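Local structure of CRISPR-associated endonuclease Cas12b (5U31) at residues Gly58-Cys62 / Lys376-Thr380; Arg809-Leu813 / Gly875-Glu879; Leu656-Gly660 / Val716-Val720. The protein cuts DNA under the direction of a bound guide RNA, as part of a bacterial adaptive immune system against viruses, plasmids and other mobile elements. The protein carries 3 engineered substitutions. All blocks are in the same frame, centred on the assembly; numbering follows the deposited sequence.

Contact 1: Gly58-Cys62 / Lys376-Thr380; sequences GEQEC and KMFAT. With nucleotides of chain B.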
loop_
_atom_site.group_PDB
_atom_site.type_symbol
_atom_site.label_atom_id
_atom_site.label_comp_id
_atom_site.label_asym_id
_atom_site.label_seq_id
_atom_site.Cartn_x
_atom_site.Cartn_y
_atom_site.Cartn_z
ATOM N N GLY A 58 -12.347 11.904 14.276
ATOM C CA GLY A 58 -13.168 11.890 13.083
ATOM C C GLY A 58 -13.317 13.271 12.482
ATOM O O GLY A 58 -12.624 13.618 11.521
ATOM N N GLU A 59 -14.217 14.072 13.047
ATOM C CA GLU A 59 -14.402 15.436 12.584
ATOM C C GLU A 59 -13.235 16.308 13.051
ATOM O O GLU A 59 -12.271 15.841 13.664
ATOM C CB GLU A 59 -15.740 15.986 13.074
ATOM C CG GLU A 59 -16.952 15.339 12.416
ATOM C CD GLU A 59 -18.264 15.831 12.995
ATOM O OE1 GLU A 59 -18.307 16.347 14.112
ATOM O OE2 GLU A 59 -19.344 15.676 12.236
ATOM N N GLN A 60 -13.327 17.600 12.749
ATOM C CA GLN A 60 -12.285 18.553 13.094
ATOM C C GLN A 60 -12.932 19.826 13.619
ATOM O O GLN A 60 -14.069 20.154 13.269
ATOM C CB GLN A 60 -11.381 18.845 11.884
ATOM C CG GLN A 60 -12.144 18.967 10.573
ATOM C CD GLN A 60 -11.243 18.959 9.352
ATOM O OE1 GLN A 60 -10.066 18.605 9.435
ATOM N NE2 GLN A 60 -11.797 19.353 8.205
ATOM N N GLU A 61 -12.198 20.535 14.470
ATOM C CA GLU A 61 -12.663 21.751 15.119
ATOM C C GLU A 61 -11.925 22.955 14.546
ATOM O O GLU A 61 -11.023 22.825 13.717
ATOM C CB GLU A 61 -12.461 21.655 16.632
ATOM C CG GLU A 61 -13.050 20.402 17.245
ATOM C CD GLU A 61 -12.680 20.244 18.704
ATOM O OE1 GLU A 61 -11.759 20.951 19.161
ATOM O OE2 GLU A 61 -13.311 19.415 19.392
ATOM N N CYS A 62 -12.307 24.140 15.004
ATOM C CA CYS A 62 -11.638 25.375 14.605
ATOM C C CYS A 62 -10.718 25.801 15.743
ATOM O O CYS A 62 -11.165 26.381 16.735
ATOM C CB CYS A 62 -12.650 26.461 14.259
ATOM S SG CYS A 62 -11.919 27.886 13.429
ATOM N N LYS A 376 -13.718 15.503 5.001
ATOM C CA LYS A 376 -13.250 16.769 5.527
ATOM C C LYS A 376 -13.347 17.844 4.452
ATOM O O LYS A 376 -13.408 17.559 3.252
ATOM C CB LYS A 376 -11.814 16.635 6.039
ATOM C CG LYS A 376 -11.632 15.432 6.951
ATOM C CD LYS A 376 -10.273 15.373 7.621
ATOM C CE LYS A 376 -10.154 14.082 8.425
ATOM N NZ LYS A 376 -8.938 14.028 9.281
HETATM N N MSE A 377 -13.381 19.092 4.898
HETATM C CA MSE A 377 -13.444 20.216 3.979
HETATM C C MSE A 377 -12.159 21.018 4.050
HETATM O O MSE A 377 -11.924 21.907 3.229
HETATM C CB MSE A 377 -14.639 21.108 4.294
HETATM C CG MSE A 377 -15.987 20.439 4.112
HETATM SE SE MSE A 377 -17.430 21.595 4.732
HETATM C CE MSE A 377 -17.829 20.722 6.433
ATOM N N PHE A 378 -11.328 20.705 5.042
ATOM C CA PHE A 378 -10.075 21.416 5.238
ATOM C C PHE A 378 -9.044 20.463 5.822
ATOM O O PHE A 378 -9.378 19.557 6.586
ATOM C CB PHE A 378 -10.240 22.625 6.164
ATOM C CG PHE A 378 -11.389 23.526 5.798
ATOM C CD1 PHE A 378 -11.237 24.504 4.832
ATOM C CD2 PHE A 378 -12.617 23.395 6.427
ATOM C CE1 PHE A 378 -12.289 25.339 4.500
ATOM C CE2 PHE A 378 -13.671 24.225 6.101
ATOM C CZ PHE A 378 -13.508 25.198 5.135
ATOM N N ALA A 379 -7.781 20.691 5.467
ATOM C CA ALA A 379 -6.686 19.873 5.966
ATOM C C ALA A 379 -6.225 20.403 7.318
ATOM O O ALA A 379 -5.888 21.583 7.442
ATOM C CB ALA A 379 -5.526 19.876 4.971
ATOM N N THR A 380 -6.212 19.530 8.328
ATOM C CA THR A 380 -5.811 19.948 9.666
ATOM C C THR A 380 -4.430 20.598 9.639
ATOM O O THR A 380 -3.568 20.251 8.827
ATOM C CB THR A 380 -5.808 18.764 10.633
ATOM O OG1 THR A 380 -4.811 17.818 10.234
ATOM C CG2 THR A 380 -7.161 18.085 10.637
ATOM P P C B 99 -6.090 15.762 7.220
ATOM O OP1 C B 99 -7.051 16.766 7.741
ATOM O OP2 C B 99 -5.586 14.693 8.117
ATOM O "O5'" C B 99 -6.747 15.048 5.962
ATOM C "C5'" C B 99 -7.079 15.800 4.809
ATOM C "C4'" C B 99 -7.206 14.920 3.594
ATOM O "O4'" C B 99 -5.914 14.368 3.243
ATOM C "C3'" C B 99 -8.103 13.706 3.746
ATOM O "O3'" C B 99 -9.471 14.039 3.584
ATOM C "C2'" C B 99 -7.573 12.763 2.674
ATOM O "O2'" C B 99 -8.080 13.136 1.401
ATOM C "C1'" C B 99 -6.074 13.075 2.699
ATOM N N1 C B 99 -5.288 12.119 3.516
ATOM C C2 C B 99 -4.837 10.926 2.943
ATOM O O2 C B 99 -5.126 10.677 1.764
ATOM N N3 C B 99 -4.105 10.067 3.689
ATOM C C4 C B 99 -3.807 10.370 4.952
ATOM N N4 C B 99 -3.080 9.506 5.660
ATOM C C5 C B 99 -4.241 11.583 5.555
ATOM C C6 C B 99 -4.966 12.422 4.809
ATOM P P C B 98 -0.990 16.174 10.207
ATOM O OP1 C B 98 -1.888 16.889 11.145
ATOM O OP2 C B 98 -0.500 14.825 10.594
ATOM O "O5'" C B 98 -1.707 16.084 8.790
ATOM C "C5'" C B 98 -2.168 17.258 8.148
ATOM C "C4'" C B 98 -2.487 17.008 6.699
ATOM O "O4'" C B 98 -1.335 16.451 6.018
ATOM C "C3'" C B 98 -3.592 16.006 6.431
ATOM O "O3'" C B 98 -4.873 16.588 6.581
ATOM C "C2'" C B 98 -3.289 15.554 5.011
ATOM O "O2'" C B 98 -3.740 16.516 4.072
ATOM C "C1'" C B 98 -1.759 15.563 5.008
ATOM N N1 C B 98 -1.191 14.227 5.292
ATOM C C2 C B 98 -1.246 13.249 4.296
ATOM O O2 C B 98 -1.767 13.522 3.206
ATOM N N3 C B 98 -0.736 12.024 4.541
ATOM C C4 C B 98 -0.181 11.764 5.720
ATOM N N4 C B 98 0.307 10.539 5.898
ATOM C C5 C B 98 -0.103 12.740 6.755
ATOM C C6 C B 98 -0.616 13.951 6.500
ATOM P P G B 100 -10.624 12.994 3.986
ATOM O OP1 G B 100 -11.943 13.653 3.784
ATOM O OP2 G B 100 -10.281 12.412 5.311
ATOM O "O5'" G B 100 -10.506 11.863 2.876
ATOM C "C5'" G B 100 -10.677 10.493 3.198
ATOM C "C4'" G B 100 -9.992 9.621 2.181
ATOM O "O4'" G B 100 -8.556 9.717 2.347
ATOM C "C3'" G B 100 -10.282 8.136 2.273
ATOM O "O3'" G B 100 -11.494 7.798 1.622
ATOM C "C2'" G B 100 -9.055 7.519 1.619
ATOM O "O2'" G B 100 -9.158 7.612 0.206
ATOM C "C1'" G B 100 -7.955 8.474 2.076
ATOM N N9 G B 100 -7.256 8.023 3.295
ATOM C C8 G B 100 -7.230 8.679 4.503
ATOM N N7 G B 100 -6.517 8.074 5.411
ATOM C C5 G B 100 -6.030 6.947 4.762
ATOM C C6 G B 100 -5.189 5.908 5.244
ATOM O O6 G B 100 -4.698 5.774 6.374
ATOM N N1 G B 100 -4.939 4.965 4.254
ATOM C C2 G B 100 -5.425 5.014 2.972
ATOM N N2 G B 100 -5.064 4.008 2.164
ATOM N N3 G B 100 -6.205 5.977 2.510
ATOM C C4 G B 100 -6.469 6.906 3.453
#

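Contact 2: Arg809-Leu813 / Gly875-Glu879; sequences RLKKL and GVFQE. With nucleotides of chain B.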
loop_
_atom_site.group_PDB
_atom_site.type_symbol
_atom_site.label_atom_id
_atom_site.label_comp_id
_atom_site.label_asym_id
_atom_site.label_seq_id
_atom_site.Cartn_x
_atom_site.Cartn_y
_atom_site.Cartn_z
ATOM N N ARG A 809 10.626 -8.255 4.536
ATOM C CA ARG A 809 10.077 -9.041 3.442
ATOM C C ARG A 809 9.943 -8.200 2.182
ATOM O O ARG A 809 10.286 -8.653 1.084
ATOM C CB ARG A 809 8.725 -9.621 3.853
ATOM C CG ARG A 809 7.884 -10.086 2.692
ATOM C CD ARG A 809 6.598 -10.737 3.152
ATOM N NE ARG A 809 5.619 -10.752 2.072
ATOM C CZ ARG A 809 5.549 -11.691 1.136
ATOM N NH1 ARG A 809 4.625 -11.609 0.189
ATOM N NH2 ARG A 809 6.399 -12.713 1.146
ATOM N N LEU A 810 9.473 -6.959 2.331
ATOM C CA LEU A 810 9.243 -6.095 1.179
ATOM C C LEU A 810 10.537 -5.774 0.445
ATOM O O LEU A 810 10.581 -5.787 -0.790
ATOM C CB LEU A 810 8.574 -4.803 1.631
ATOM C CG LEU A 810 8.093 -3.931 0.483
ATOM C CD1 LEU A 810 6.853 -4.558 -0.125
ATOM C CD2 LEU A 810 7.797 -2.550 0.998
ATOM N N LYS A 811 11.596 -5.452 1.188
ATOM C CA LYS A 811 12.840 -5.041 0.554
ATOM C C LYS A 811 13.567 -6.232 -0.053
ATOM O O LYS A 811 14.212 -6.104 -1.101
ATOM C CB LYS A 811 13.727 -4.322 1.565
ATOM C CG LYS A 811 13.145 -3.030 2.066
ATOM C CD LYS A 811 13.988 -2.456 3.182
ATOM C CE LYS A 811 13.467 -1.101 3.627
ATOM N NZ LYS A 811 14.233 -0.586 4.789
ATOM N N LYS A 812 13.487 -7.393 0.594
ATOM C CA LYS A 812 14.137 -8.575 0.042
ATOM C C LYS A 812 13.380 -9.111 -1.165
ATOM O O LYS A 812 13.995 -9.678 -2.078
ATOM C CB LYS A 812 14.277 -9.644 1.123
ATOM C CG LYS A 812 15.280 -9.275 2.204
ATOM C CD LYS A 812 15.352 -10.333 3.280
ATOM C CE LYS A 812 16.486 -10.067 4.251
ATOM N NZ LYS A 812 16.579 -11.153 5.264
ATOM N N LEU A 813 12.057 -8.936 -1.192
ATOM C CA LEU A 813 11.271 -9.313 -2.363
ATOM C C LEU A 813 11.697 -8.508 -3.582
ATOM O O LEU A 813 12.001 -9.071 -4.640
ATOM C CB LEU A 813 9.787 -9.098 -2.082
ATOM C CG LEU A 813 8.757 -10.088 -2.627
ATOM C CD1 LEU A 813 7.384 -9.437 -2.583
ATOM C CD2 LEU A 813 9.081 -10.568 -4.039
ATOM N N GLY A 875 2.697 -1.943 -2.474
ATOM C CA GLY A 875 3.965 -1.705 -1.807
ATOM C C GLY A 875 5.130 -2.372 -2.515
ATOM O O GLY A 875 6.200 -1.778 -2.661
ATOM N N VAL A 876 4.936 -3.616 -2.966
ATOM C CA VAL A 876 5.978 -4.299 -3.733
ATOM C C VAL A 876 6.272 -3.534 -5.011
ATOM O O VAL A 876 7.434 -3.375 -5.409
ATOM C CB VAL A 876 5.567 -5.753 -4.033
ATOM C CG1 VAL A 876 6.665 -6.468 -4.794
ATOM C CG2 VAL A 876 5.241 -6.504 -2.753
ATOM N N PHE A 877 5.222 -3.037 -5.665
ATOM C CA PHE A 877 5.379 -2.312 -6.920
ATOM C C PHE A 877 6.144 -1.010 -6.716
ATOM O O PHE A 877 7.000 -0.649 -7.533
ATOM C CB PHE A 877 3.996 -2.058 -7.519
ATOM C CG PHE A 877 3.998 -1.189 -8.743
ATOM C CD1 PHE A 877 4.529 -1.646 -9.934
ATOM C CD2 PHE A 877 3.431 0.076 -8.709
ATOM C CE1 PHE A 877 4.519 -0.849 -11.064
ATOM C CE2 PHE A 877 3.413 0.872 -9.835
ATOM C CZ PHE A 877 3.957 0.408 -11.014
ATOM N N GLN A 878 5.862 -0.296 -5.623
ATOM C CA GLN A 878 6.563 0.961 -5.378
ATOM C C GLN A 878 8.004 0.715 -4.955
ATOM O O GLN A 878 8.902 1.480 -5.322
ATOM C CB GLN A 878 5.830 1.790 -4.323
ATOM C CG GLN A 878 4.430 2.230 -4.724
ATOM C CD GLN A 878 4.409 3.158 -5.928
ATOM O OE1 GLN A 878 5.413 3.784 -6.271
ATOM N NE2 GLN A 878 3.253 3.252 -6.573
ATOM N N GLU A 879 8.245 -0.342 -4.176
ATOM C CA GLU A 879 9.614 -0.653 -3.785
ATOM C C GLU A 879 10.440 -1.097 -4.982
ATOM O O GLU A 879 11.655 -0.880 -5.006
ATOM C CB GLU A 879 9.629 -1.723 -2.698
ATOM C CG GLU A 879 11.001 -1.959 -2.073
ATOM C CD GLU A 879 11.542 -0.748 -1.315
ATOM O OE1 GLU A 879 12.777 -0.547 -1.321
ATOM O OE2 GLU A 879 10.740 -0.003 -0.708
ATOM P P A B 91 21.746 -9.904 0.345
ATOM O OP1 A B 91 21.707 -10.095 -1.131
ATOM O OP2 A B 91 23.038 -9.688 1.044
ATOM O "O5'" A B 91 20.758 -8.705 0.682
ATOM C "C5'" A B 91 19.484 -8.662 0.069
ATOM C "C4'" A B 91 18.521 -7.792 0.829
ATOM O "O4'" A B 91 18.480 -8.183 2.224
ATOM C "C3'" A B 91 18.856 -6.316 0.878
ATOM O "O3'" A B 91 18.514 -5.642 -0.316
ATOM C "C2'" A B 91 18.068 -5.851 2.090
ATOM O "O2'" A B 91 16.691 -5.738 1.768
ATOM C "C1'" A B 91 18.235 -7.048 3.026
ATOM N N9 A B 91 19.361 -6.873 3.964
ATOM C C8 A B 91 20.609 -7.442 3.919
ATOM N N7 A B 91 21.378 -7.083 4.920
ATOM C C5 A B 91 20.587 -6.222 5.672
ATOM C C6 A B 91 20.814 -5.498 6.860
ATOM N N6 A B 91 21.956 -5.516 7.547
ATOM N N1 A B 91 19.806 -4.739 7.336
ATOM C C2 A B 91 18.653 -4.708 6.663
ATOM N N3 A B 91 18.318 -5.338 5.542
ATOM C C4 A B 91 19.341 -6.088 5.092
ATOM P P C B 90 25.296 -13.289 3.169
ATOM O OP1 C B 90 25.754 -13.404 1.759
ATOM O OP2 C B 90 26.056 -12.486 4.162
ATOM O "O5'" C B 90 23.799 -12.751 3.134
ATOM C "C5'" C B 90 22.804 -13.451 2.402
ATOM C "C4'" C B 90 21.429 -12.906 2.678
ATOM O "O4'" C B 90 21.114 -13.028 4.088
ATOM C "C3'" C B 90 21.241 -11.429 2.390
ATOM O "O3'" C B 90 21.034 -11.166 1.019
ATOM C "C2'" C B 90 20.050 -11.074 3.263
ATOM O "O2'" C B 90 18.849 -11.533 2.663
ATOM C "C1'" C B 90 20.329 -11.928 4.501
ATOM N N1 C B 90 21.083 -11.176 5.530
ATOM C C2 C B 90 20.412 -10.234 6.319
ATOM O O2 C B 90 19.201 -10.048 6.137
ATOM N N3 C B 90 21.097 -9.548 7.262
ATOM C C4 C B 90 22.397 -9.771 7.436
ATOM N N4 C B 90 23.031 -9.071 8.377
ATOM C C5 C B 90 23.106 -10.724 6.652
ATOM C C6 C B 90 22.419 -11.400 5.720
ATOM P P C B 92 19.445 -4.452 -0.851
ATOM O OP1 C B 92 19.209 -4.251 -2.307
ATOM O OP2 C B 92 20.827 -4.776 -0.424
ATOM O "O5'" C B 92 18.971 -3.192 0.007
ATOM C "C5'" C B 92 17.610 -2.779 0.032
ATOM C "C4'" C B 92 17.293 -1.954 1.259
ATOM O "O4'" C B 92 17.581 -2.723 2.456
ATOM C "C3'" C B 92 18.097 -0.677 1.440
ATOM O "O3'" C B 92 17.581 0.400 0.687
ATOM C "C2'" C B 92 18.020 -0.441 2.941
ATOM O "O2'" C B 92 16.773 0.138 3.290
ATOM C "C1'" C B 92 18.049 -1.871 3.477
ATOM N N1 C B 92 19.411 -2.305 3.871
ATOM C C2 C B 92 19.902 -1.934 5.129
ATOM O O2 C B 92 19.194 -1.248 5.884
ATOM N N3 C B 92 21.141 -2.329 5.499
ATOM C C4 C B 92 21.878 -3.065 4.671
ATOM N N4 C B 92 23.093 -3.428 5.080
ATOM C C5 C B 92 21.407 -3.457 3.386
ATOM C C6 C B 92 20.177 -3.062 3.029
#

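Contact 3: Leu656-Gly660 / Val716-Val720; sequences LVRCG and VYESV. With nucleotides of chain B.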
loop_
_atom_site.group_PDB
_atom_site.type_symbol
_atom_site.label_atom_id
_atom_site.label_comp_id
_atom_site.label_asym_id
_atom_site.label_seq_id
_atom_site.Cartn_x
_atom_site.Cartn_y
_atom_site.Cartn_z
ATOM N N LEU A 656 -19.404 -19.563 28.946
ATOM C CA LEU A 656 -19.715 -19.666 30.366
ATOM C C LEU A 656 -20.140 -18.318 30.933
ATOM O O LEU A 656 -21.036 -18.249 31.781
ATOM C CB LEU A 656 -18.509 -20.214 31.126
ATOM C CG LEU A 656 -18.666 -20.397 32.636
ATOM C CD1 LEU A 656 -19.748 -21.417 32.949
ATOM C CD2 LEU A 656 -17.345 -20.813 33.250
ATOM N N VAL A 657 -19.507 -17.238 30.469
ATOM C CA VAL A 657 -19.828 -15.905 30.969
ATOM C C VAL A 657 -21.273 -15.547 30.647
ATOM O O VAL A 657 -21.992 -14.994 31.487
ATOM C CB VAL A 657 -18.838 -14.873 30.395
ATOM C CG1 VAL A 657 -19.359 -13.460 30.576
ATOM C CG2 VAL A 657 -17.489 -15.025 31.068
ATOM N N ARG A 658 -21.731 -15.878 29.437
ATOM C CA ARG A 658 -23.104 -15.565 29.061
ATOM C C ARG A 658 -24.119 -16.253 29.960
ATOM O O ARG A 658 -25.249 -15.769 30.082
ATOM C CB ARG A 658 -23.360 -15.953 27.610
ATOM C CG ARG A 658 -22.526 -15.182 26.617
ATOM C CD ARG A 658 -22.885 -15.572 25.199
ATOM N NE ARG A 658 -24.194 -15.060 24.809
ATOM C CZ ARG A 658 -24.880 -15.492 23.757
ATOM N NH1 ARG A 658 -26.064 -14.969 23.476
ATOM N NH2 ARG A 658 -24.385 -16.456 22.991
ATOM N N CYS A 659 -23.748 -17.372 30.589
ATOM C CA CYS A 659 -24.672 -18.079 31.469
ATOM C C CYS A 659 -24.999 -17.282 32.721
ATOM O O CYS A 659 -25.947 -17.632 33.432
ATOM C CB CYS A 659 -24.100 -19.442 31.867
ATOM S SG CYS A 659 -23.836 -20.588 30.497
ATOM N N GLY A 660 -24.231 -16.237 33.008
ATOM C CA GLY A 660 -24.493 -15.375 34.139
ATOM C C GLY A 660 -25.133 -14.070 33.716
ATOM O O GLY A 660 -24.947 -13.034 34.362
ATOM N N VAL A 716 -21.834 -18.812 38.968
ATOM C CA VAL A 716 -21.294 -18.782 37.612
ATOM C C VAL A 716 -20.109 -17.829 37.531
ATOM O O VAL A 716 -19.081 -18.142 36.921
ATOM C CB VAL A 716 -22.397 -18.400 36.606
ATOM C CG1 VAL A 716 -21.807 -18.168 35.223
ATOM C CG2 VAL A 716 -23.467 -19.481 36.565
ATOM N N TYR A 717 -20.230 -16.654 38.155
ATOM C CA TYR A 717 -19.128 -15.697 38.140
ATOM C C TYR A 717 -17.944 -16.186 38.964
ATOM O O TYR A 717 -16.795 -15.847 38.656
ATOM C CB TYR A 717 -19.604 -14.334 38.646
ATOM C CG TYR A 717 -20.375 -13.530 37.618
ATOM C CD1 TYR A 717 -19.866 -12.341 37.110
ATOM C CD2 TYR A 717 -21.608 -13.964 37.149
ATOM C CE1 TYR A 717 -20.570 -11.605 36.167
ATOM C CE2 TYR A 717 -22.317 -13.238 36.211
ATOM C CZ TYR A 717 -21.796 -12.061 35.722
ATOM O OH TYR A 717 -22.502 -11.339 34.786
ATOM N N GLU A 718 -18.196 -16.981 40.008
ATOM C CA GLU A 718 -17.099 -17.522 40.803
ATOM C C GLU A 718 -16.416 -18.692 40.111
ATOM O O GLU A 718 -15.241 -18.964 40.382
ATOM C CB GLU A 718 -17.597 -17.944 42.187
ATOM C CG GLU A 718 -17.799 -16.781 43.148
ATOM C CD GLU A 718 -18.065 -17.233 44.573
ATOM O OE1 GLU A 718 -18.169 -18.457 44.803
ATOM O OE2 GLU A 718 -18.168 -16.362 45.464
ATOM N N SER A 719 -17.123 -19.396 39.226
ATOM C CA SER A 719 -16.480 -20.429 38.426
ATOM C C SER A 719 -15.737 -19.846 37.234
ATOM O O SER A 719 -14.799 -20.478 36.733
ATOM C CB SER A 719 -17.509 -21.458 37.952
ATOM O OG SER A 719 -18.516 -20.863 37.156
ATOM N N VAL A 720 -16.131 -18.658 36.773
ATOM C CA VAL A 720 -15.379 -17.978 35.725
ATOM C C VAL A 720 -14.015 -17.544 36.246
ATOM O O VAL A 720 -13.008 -17.637 35.536
ATOM C CB VAL A 720 -16.186 -16.787 35.179
ATOM C CG1 VAL A 720 -15.296 -15.855 34.360
ATOM C CG2 VAL A 720 -17.354 -17.284 34.342
ATOM P P A B 109 -27.466 -12.370 22.128
ATOM O OP1 A B 109 -28.379 -13.068 23.068
ATOM O OP2 A B 109 -26.076 -12.860 21.936
ATOM O "O5'" A B 109 -28.167 -12.336 20.701
ATOM C "C5'" A B 109 -29.327 -11.550 20.492
ATOM C "C4'" A B 109 -29.523 -11.232 19.034
ATOM O "O4'" A B 109 -28.516 -10.287 18.583
ATOM C "C3'" A B 109 -29.374 -12.394 18.071
ATOM O "O3'" A B 109 -30.506 -13.241 18.036
ATOM C "C2'" A B 109 -29.101 -11.681 16.757
ATOM O "O2'" A B 109 -30.301 -11.129 16.236
ATOM C "C1'" A B 109 -28.200 -10.540 17.229
ATOM N N9 A B 109 -26.781 -10.928 17.132
ATOM C C8 A B 109 -25.975 -11.483 18.096
ATOM N N7 A B 109 -24.756 -11.741 17.683
ATOM C C5 A B 109 -24.767 -11.338 16.356
ATOM C C6 A B 109 -23.779 -11.349 15.357
ATOM N N6 A B 109 -22.538 -11.801 15.552
ATOM N N1 A B 109 -24.116 -10.876 14.138
ATOM C C2 A B 109 -25.362 -10.426 13.943
ATOM N N3 A B 109 -26.375 -10.365 14.802
ATOM C C4 A B 109 -26.008 -10.843 16.002
ATOM P P A B 108 -22.496 -11.143 24.157
ATOM O OP1 A B 108 -22.934 -12.007 25.282
ATOM O OP2 A B 108 -21.576 -11.693 23.129
ATOM O "O5'" A B 108 -23.794 -10.579 23.423
ATOM C "C5'" A B 108 -24.758 -9.808 24.126
ATOM C "C4'" A B 108 -25.722 -9.134 23.182
ATOM O "O4'" A B 108 -25.037 -8.091 22.436
ATOM C "C3'" A B 108 -26.320 -10.021 22.100
ATOM O "O3'" A B 108 -27.395 -10.822 22.555
ATOM C "C2'" A B 108 -26.704 -9.015 21.026
ATOM O "O2'" A B 108 -27.891 -8.318 21.381
ATOM C "C1'" A B 108 -25.529 -8.043 21.110
ATOM N N9 A B 108 -24.441 -8.447 20.199
ATOM C C8 A B 108 -23.313 -9.172 20.501
ATOM N N7 A B 108 -22.526 -9.390 19.475
ATOM C C5 A B 108 -23.183 -8.772 18.423
ATOM C C6 A B 108 -22.867 -8.642 17.062
ATOM N N6 A B 108 -21.764 -9.147 16.508
ATOM N N1 A B 108 -23.730 -7.966 16.276
ATOM C C2 A B 108 -24.834 -7.458 16.833
ATOM N N3 A B 108 -25.241 -7.513 18.099
ATOM C C4 A B 108 -24.363 -8.192 18.852
#

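Contact 1: Gly58-Cys62 / Lys376-Thr380
Gln60 reaches across from its strand to the irregular segment Lys376-Thr380; it supplies about half of the buried surface, and its carboxamide does the touching. NE2 donates to the carbonyl O of Phe378 at 2.9 Å. The acceptor lies close to the plane of the amide, but the bond is bent, with an N-H...O angle of 145°. Two neighbours border the same flat group. The aliphatic part of Lys376 passes over one face of it, with CB 3.5 Å from Gln60 NE2 and CD 3.7 Å from Gln60 OE1. Thr380 CG2 lies at the edge, beside OE1. Gln60 CG lies between the backbone N and the carbonyl carbon (chi1 40°), and the extended chain beyond it carries the amide to Phe378 O.

Lys376 also runs out along the guide RNA. Its CE is 4.0 Å from Gly58 O and 3.5 Å from OP2 of G100 of chain B, so the methylenes lie between Gly58, itself poorly ordered, and the phosphates. The backbone of the segment binds that RNA directly: Lys376 N donates to OP1 of G100 of chain B at 2.8 Å and Thr380 N to OP1 of C99 of chain B at 2.9 Å, both almost straight. Gln60 thus meets, largely from the side away from the RNA, a REC1 segment whose backbone holds two phosphates.

Strand 60-64 pairs antiparallel with strand 49-52, whose Tyr50 stacks on the Phe378 ring. The other segment follows helix 358-374 and lies against helix 216-257, where Asn236 and Trp232 hydrogen-bond to the backbone of Ala379.

Contact 2: Arg809-Leu813 / Gly875-Glu879
Leu810 CD1 sits over one face of the flat peptide group that links Gly875 to Val876, 3.7 Å from Gly875 C and nearly above it. A second flat group, the carboxylate of Glu879, has Lys811 CG over one face, 4.2 Å above OE1. Gln883, one turn on in the same helix and a residue that binds the guide RNA, holds that oxygen through NE2 and crosses to helix 796-822 by donating to Lys811 O.

The apolar centre is small. Val876 CG2 is wedged between two leucines, 3.6 Å from Leu810 CD1 and 3.6 Å from Leu813 CD1. Leu810 has CG opposite its own backbone N (chi1 -171°), which sends its branch towards the start of helix 873-884, while the Leu813 side chain meets the valine at about a right angle. The axes of the two short segments cross at -53° with a closest approach of 9.3 Å, within the RuvC-like domain of RNase H type.

On the flank of helix 796-822 that faces the guide, Lys811 NZ donates to O2' of C92 of chain B at 3.0 Å and also forms salt bridges with an RNA phosphate and Glu807. Lys812 NZ reaches O2 of C90 of chain B at 3.0 Å and pairs with Asp808. Glu879 and Lys811 make no ion pair with each other, so direct contact between the segments is essentially apolar, with Gln883 adding a polar link beside it. The lysine ends turn to the RNA, the Glu879 carboxylate to Gln883, and the backbone N of Gly875 to a DNA phosphate.

Contact 3: Leu656-Gly660 / Val716-Val720
Leu656 and Val720 meet where the C-terminal part of the bridge helix packs against the long helix 709-739 of the REC2 domain. This is helix-against-helix packing where the bridge helix passes into the helical REC2 domain, with the chains running in opposite senses: Val657 lies nearest Val720, and Gly660 nearest Val716.

Apolar contacts make up most of the surface. Leu656 CD2 lies 3.7 Å from Val720 CG2, the two side chains sliding past each other in opposite directions. Val657 CG2 comes to the same methyl at 4.0 Å, from a right-angled approach. One turn earlier, Val716 CG1 lies against the backbone, 3.5 Å from Leu656 O and 3.8 Å from Gly660 N, and also faces Cys659 CB. Helix 687-701 closes over this group through Leu700 and Phe693.

A single hydrogen bond joins the segments. Tyr717 OH donates to Gly660 O at 3.0 Å. The carbonyl oxygen lies in the plane of the ring at its edge, whereas the hydroxyl stands above the carbonyl plane, 43° out of it. Gly660 has no side chain, and the ring lies close beside its CA.

Electrostatic contact lies on the far side, where Arg658 leaves its backbone away from helix 709-739. The phosphate oxygen nearest its NH1 is OP2 of A109 of chain B, at 2.6 Å and oblique to the guanidinium; OP1 of that nucleotide, 3.0 Å from NH1, sits at the edge in the plane, so the bridge helix also meets the guide backbone.

Within helix 709-739, Ser719 OG donates to Val716 O at 2.8 Å, and Val720 N reaches that oxygen from the same face of its carbonyl plane.

Overall arrangement
From the N terminus, contact 1 comes first: it closes a long, mostly helical excursion of 313 residues and joins the early strand 60-64 to the loop after helix 358-374, both in REC1. Contact 3 follows, closing a loop of 55 residues between the bridge helix and REC2. Contact 2 is last and spans 61 residues inside the RuvC-II region. The three loops run in series; none nests in or crosses another, and the contacts do not touch, their centres being about 33 to 48 Å apart. What relates them is the guide RNA, which all three meet, at nucleotides 98-100, 108-109 and 90-92 of chain B respectively.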